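PDB 5TJJ: transcriptional regulator, IclR family from Alicyclobacillus acidocaldarius subsp. acidocaldarius, which probably binds DNA and regulates transcription. Local coordinates for residues P140-A145 / E165-Y170. Numbering follows the deposited sequence.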
ATOM      1  N   PRO A 140       2.801 -27.649 -14.364  1.00 47.87           N
ATOM      2  CA  PRO A 140       3.296 -28.173 -13.104  1.00 47.06           C
ATOM      3  C   PRO A 140       4.401 -27.280 -12.550  1.00 44.62           C
ATOM      4  O   PRO A 140       5.177 -26.687 -13.322  1.00 43.94           O
ATOM      5  CB  PRO A 140       3.858 -29.537 -13.489  1.00 48.88           C
ATOM      6  CG  PRO A 140       4.290 -29.344 -14.898  1.00 50.20           C
ATOM      7  CD  PRO A 140       3.208 -28.496 -15.502  1.00 49.09           C
ATOM      8  N   VAL A 141       4.435 -27.192 -11.222  1.00 42.55           N
ATOM      9  CA  VAL A 141       5.406 -26.402 -10.484  1.00 41.46           C
ATOM     10  C   VAL A 141       6.872 -26.776 -10.743  1.00 42.57           C
ATOM     11  O   VAL A 141       7.736 -25.932 -10.541  1.00 43.73           O
ATOM     12  CB  VAL A 141       5.132 -26.430  -8.949  1.00 40.57           C
ATOM     13  CG1 VAL A 141       5.383 -27.827  -8.348  1.00 40.73           C
ATOM     14  CG2 VAL A 141       5.935 -25.339  -8.216  1.00 38.24           C
ATOM     15  N   TYR A 142       7.154 -28.004 -11.181  1.00 43.30           N
ATOM     16  CA  TYR A 142       8.523 -28.405 -11.566  1.00 45.37           C
ATOM     17  C   TYR A 142       8.984 -28.059 -12.995  1.00 45.15           C
ATOM     18  O   TYR A 142      10.175 -28.242 -13.332  1.00 46.18           O
ATOM     19  CB  TYR A 142       8.744 -29.914 -11.332  1.00 48.21           C
ATOM     20  CG  TYR A 142       7.739 -30.861 -11.970  1.00 49.62           C
ATOM     21  CD1 TYR A 142       7.829 -31.190 -13.318  1.00 51.09           C
ATOM     22  CD2 TYR A 142       6.720 -31.456 -11.206  1.00 50.22           C
ATOM     23  CE1 TYR A 142       6.914 -32.062 -13.908  1.00 53.88           C
ATOM     24  CE2 TYR A 142       5.802 -32.330 -11.787  1.00 52.75           C
ATOM     25  CZ  TYR A 142       5.906 -32.634 -13.139  1.00 54.03           C
ATOM     26  OH  TYR A 142       5.017 -33.496 -13.745  1.00 56.35           O
ATOM     27  N   GLY A 143       8.066 -27.583 -13.836  1.00 44.04           N
ATOM     28  CA  GLY A 143       8.335 -27.452 -15.266  1.00 43.19           C
ATOM     29  C   GLY A 143       9.252 -26.289 -15.601  1.00 42.02           C
ATOM     30  O   GLY A 143       8.932 -25.125 -15.325  1.00 41.21           O
ATOM     31  N   ALA A 144      10.416 -26.604 -16.159  1.00 42.48           N
ATOM     32  CA  ALA A 144      11.275 -25.615 -16.836  1.00 43.26           C
ATOM     33  C   ALA A 144      11.859 -24.558 -15.858  1.00 42.39           C
ATOM     34  O   ALA A 144      11.786 -24.744 -14.638  1.00 43.77           O
ATOM     35  CB  ALA A 144      10.510 -24.966 -18.005  1.00 43.34           C
ATOM     36  N   ALA A 145      12.437 -23.476 -16.385  1.00 40.80           N
ATOM     37  CA  ALA A 145      13.122 -22.472 -15.566  1.00 39.52           C
ATOM     38  C   ALA A 145      12.257 -21.877 -14.457  1.00 39.45           C
ATOM     39  O   ALA A 145      12.708 -21.748 -13.295  1.00 37.82           O
ATOM     40  CB  ALA A 145      13.690 -21.360 -16.438  1.00 38.97           C
ATOM     41  N   GLU A 165       7.081 -38.308  -6.733  1.00 52.03           N
ATOM     42  CA  GLU A 165       5.827 -38.368  -7.513  1.00 54.44           C
ATOM     43  C   GLU A 165       6.014 -38.325  -9.032  1.00 55.84           C
ATOM     44  O   GLU A 165       5.032 -38.394  -9.789  1.00 58.07           O
ATOM     45  CB  GLU A 165       4.866 -37.254  -7.073  1.00 54.73           C
ATOM     46  CG  GLU A 165       4.334 -37.428  -5.642  1.00 56.80           C
ATOM     47  CD  GLU A 165       3.584 -36.235  -5.065  1.00 57.27           C
ATOM     48  OE1 GLU A 165       3.468 -35.223  -5.778  1.00 58.64           O
ATOM     49  OE2 GLU A 165       3.110 -36.300  -3.883  1.00 62.27           O
ATOM     50  N   GLY A 166       7.261 -38.198  -9.487  1.00 56.15           N
ATOM     51  CA  GLY A 166       7.577 -38.386 -10.896  1.00 58.39           C
ATOM     52  C   GLY A 166       7.592 -37.083 -11.674  1.00 57.64           C
ATOM     53  O   GLY A 166       6.581 -36.353 -11.746  1.00 55.76           O
ATOM     54  N   LEU A 167       8.767 -36.797 -12.230  1.00 57.66           N
ATOM     55  CA  LEU A 167       8.969 -35.712 -13.175  1.00 58.43           C
ATOM     56  C   LEU A 167       8.585 -36.183 -14.578  1.00 61.03           C
ATOM     57  O   LEU A 167       9.151 -37.155 -15.092  1.00 60.28           O
ATOM     58  CB  LEU A 167      10.427 -35.274 -13.151  1.00 57.46           C
ATOM     59  CG  LEU A 167      10.822 -34.653 -11.821  1.00 56.35           C
ATOM     60  CD1 LEU A 167      12.315 -34.383 -11.762  1.00 56.99           C
ATOM     61  CD2 LEU A 167      10.048 -33.371 -11.597  1.00 55.48           C
ATOM     62  N   LYS A 168       7.613 -35.499 -15.176  1.00 63.11           N
ATOM     63  CA  LYS A 168       7.047 -35.909 -16.459  1.00 67.15           C
ATOM     64  C   LYS A 168       7.883 -35.344 -17.598  1.00 65.52           C
ATOM     65  O   LYS A 168       8.153 -34.137 -17.637  1.00 65.44           O
ATOM     66  CB  LYS A 168       5.606 -35.428 -16.577  1.00 70.14           C
ATOM     67  CG  LYS A 168       4.805 -36.189 -17.610  1.00 74.73           C
ATOM     68  CD  LYS A 168       3.961 -35.255 -18.455  1.00 77.14           C
ATOM     69  CE  LYS A 168       3.032 -36.043 -19.372  1.00 81.35           C
ATOM     70  NZ  LYS A 168       2.363 -35.114 -20.321  1.00 82.05           N
ATOM     71  N   ALA A 169       8.282 -36.217 -18.519  1.00 65.89           N
ATOM     72  CA  ALA A 169       9.175 -35.861 -19.629  1.00 65.10           C
ATOM     73  C   ALA A 169       8.403 -35.292 -20.826  1.00 63.29           C
ATOM     74  O   ALA A 169       7.866 -36.058 -21.632  1.00 64.72           O
ATOM     75  CB  ALA A 169       9.987 -37.087 -20.055  1.00 67.67           C
ATOM     76  N   TYR A 170       8.363 -33.961 -20.956  1.00 59.85           N
ATOM     77  CA  TYR A 170       7.682 -33.318 -22.102  1.00 59.26           C
ATOM     78  C   TYR A 170       8.465 -33.411 -23.404  1.00 58.87           C
ATOM     79  O   TYR A 170       7.871 -33.540 -24.473  1.00 59.73           O
ATOM     80  CB  TYR A 170       7.354 -31.862 -21.814  1.00 58.61           C
ATOM     81  CG  TYR A 170       6.326 -31.697 -20.732  1.00 60.01           C
ATOM     82  CD1 TYR A 170       4.963 -31.802 -21.013  1.00 61.83           C
ATOM     83  CD2 TYR A 170       6.716 -31.436 -19.412  1.00 60.64           C
ATOM     84  CE1 TYR A 170       4.017 -31.656 -20.009  1.00 63.30           C
ATOM     85  CE2 TYR A 170       5.785 -31.283 -18.396  1.00 60.73           C
ATOM     86  CZ  TYR A 170       4.440 -31.392 -18.694  1.00 63.13           C
ATOM     87  OH  TYR A 170       3.534 -31.243 -17.672  1.00 64.98           O
TER
HETATM   88  O   HOH W   1       4.131 -35.645 -11.146  1.00 53.43           O
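The ring of Y142 lies between L167 on one face and P140 on the other. L167 CD2 on this ring is the close-packed part of the contact; P140, from the same turn as Y142, backs the opposite face. L167 brings this single methyl over the ring as a CH-pi contact, 3.7 Å from the centroid and 25° off the normal. The methyl sits nearer the root of the ring than its hydroxyl end, 3.4 Å from Y142 CG. From the opposite face P140 CB stands 3.7 Å above the ring plane, displaced toward the rim. With its CG between the backbone N and the carbonyl carbon (chi1 54°), Y142 directs its ring at the 165-170 loop. P140 and Y142 are brought together by a type I beta turn from P140 to G143, closed by G143 N donating to P140 O at 3.1 Å. Within the GAF-like C-terminal domain of the IclR family, this turn links edge strand 138-140 of the six-stranded antiparallel sheet to helix 144-151, and the loop follows helix 156-164. G166, with positive phi, is the first residue after that helix to depart from helical backbone angles. Toward the hydroxyl end of Y142 the contact is looser and a single water enters it. No direct hydrogen bond joins the segments; the water donates to G166 O at 2.6 Å and makes only a weak bond to Y142 OH. K168 meets the hydroxyl end of Y142 with its CB and backbone N, while its chain, bent at chi2, leads away. Replacing Y142 by alanine removes the ring and is likely to leave L167 CD2 without its aromatic partner, with a gap between it and P140 and the weak water bridge lost. Farther along the loop, exposed Y170 meets P140 by its edge, the hydroxyl 3.4 Å from P140 CG, while K168 CD lies over one face of the Y170 ring.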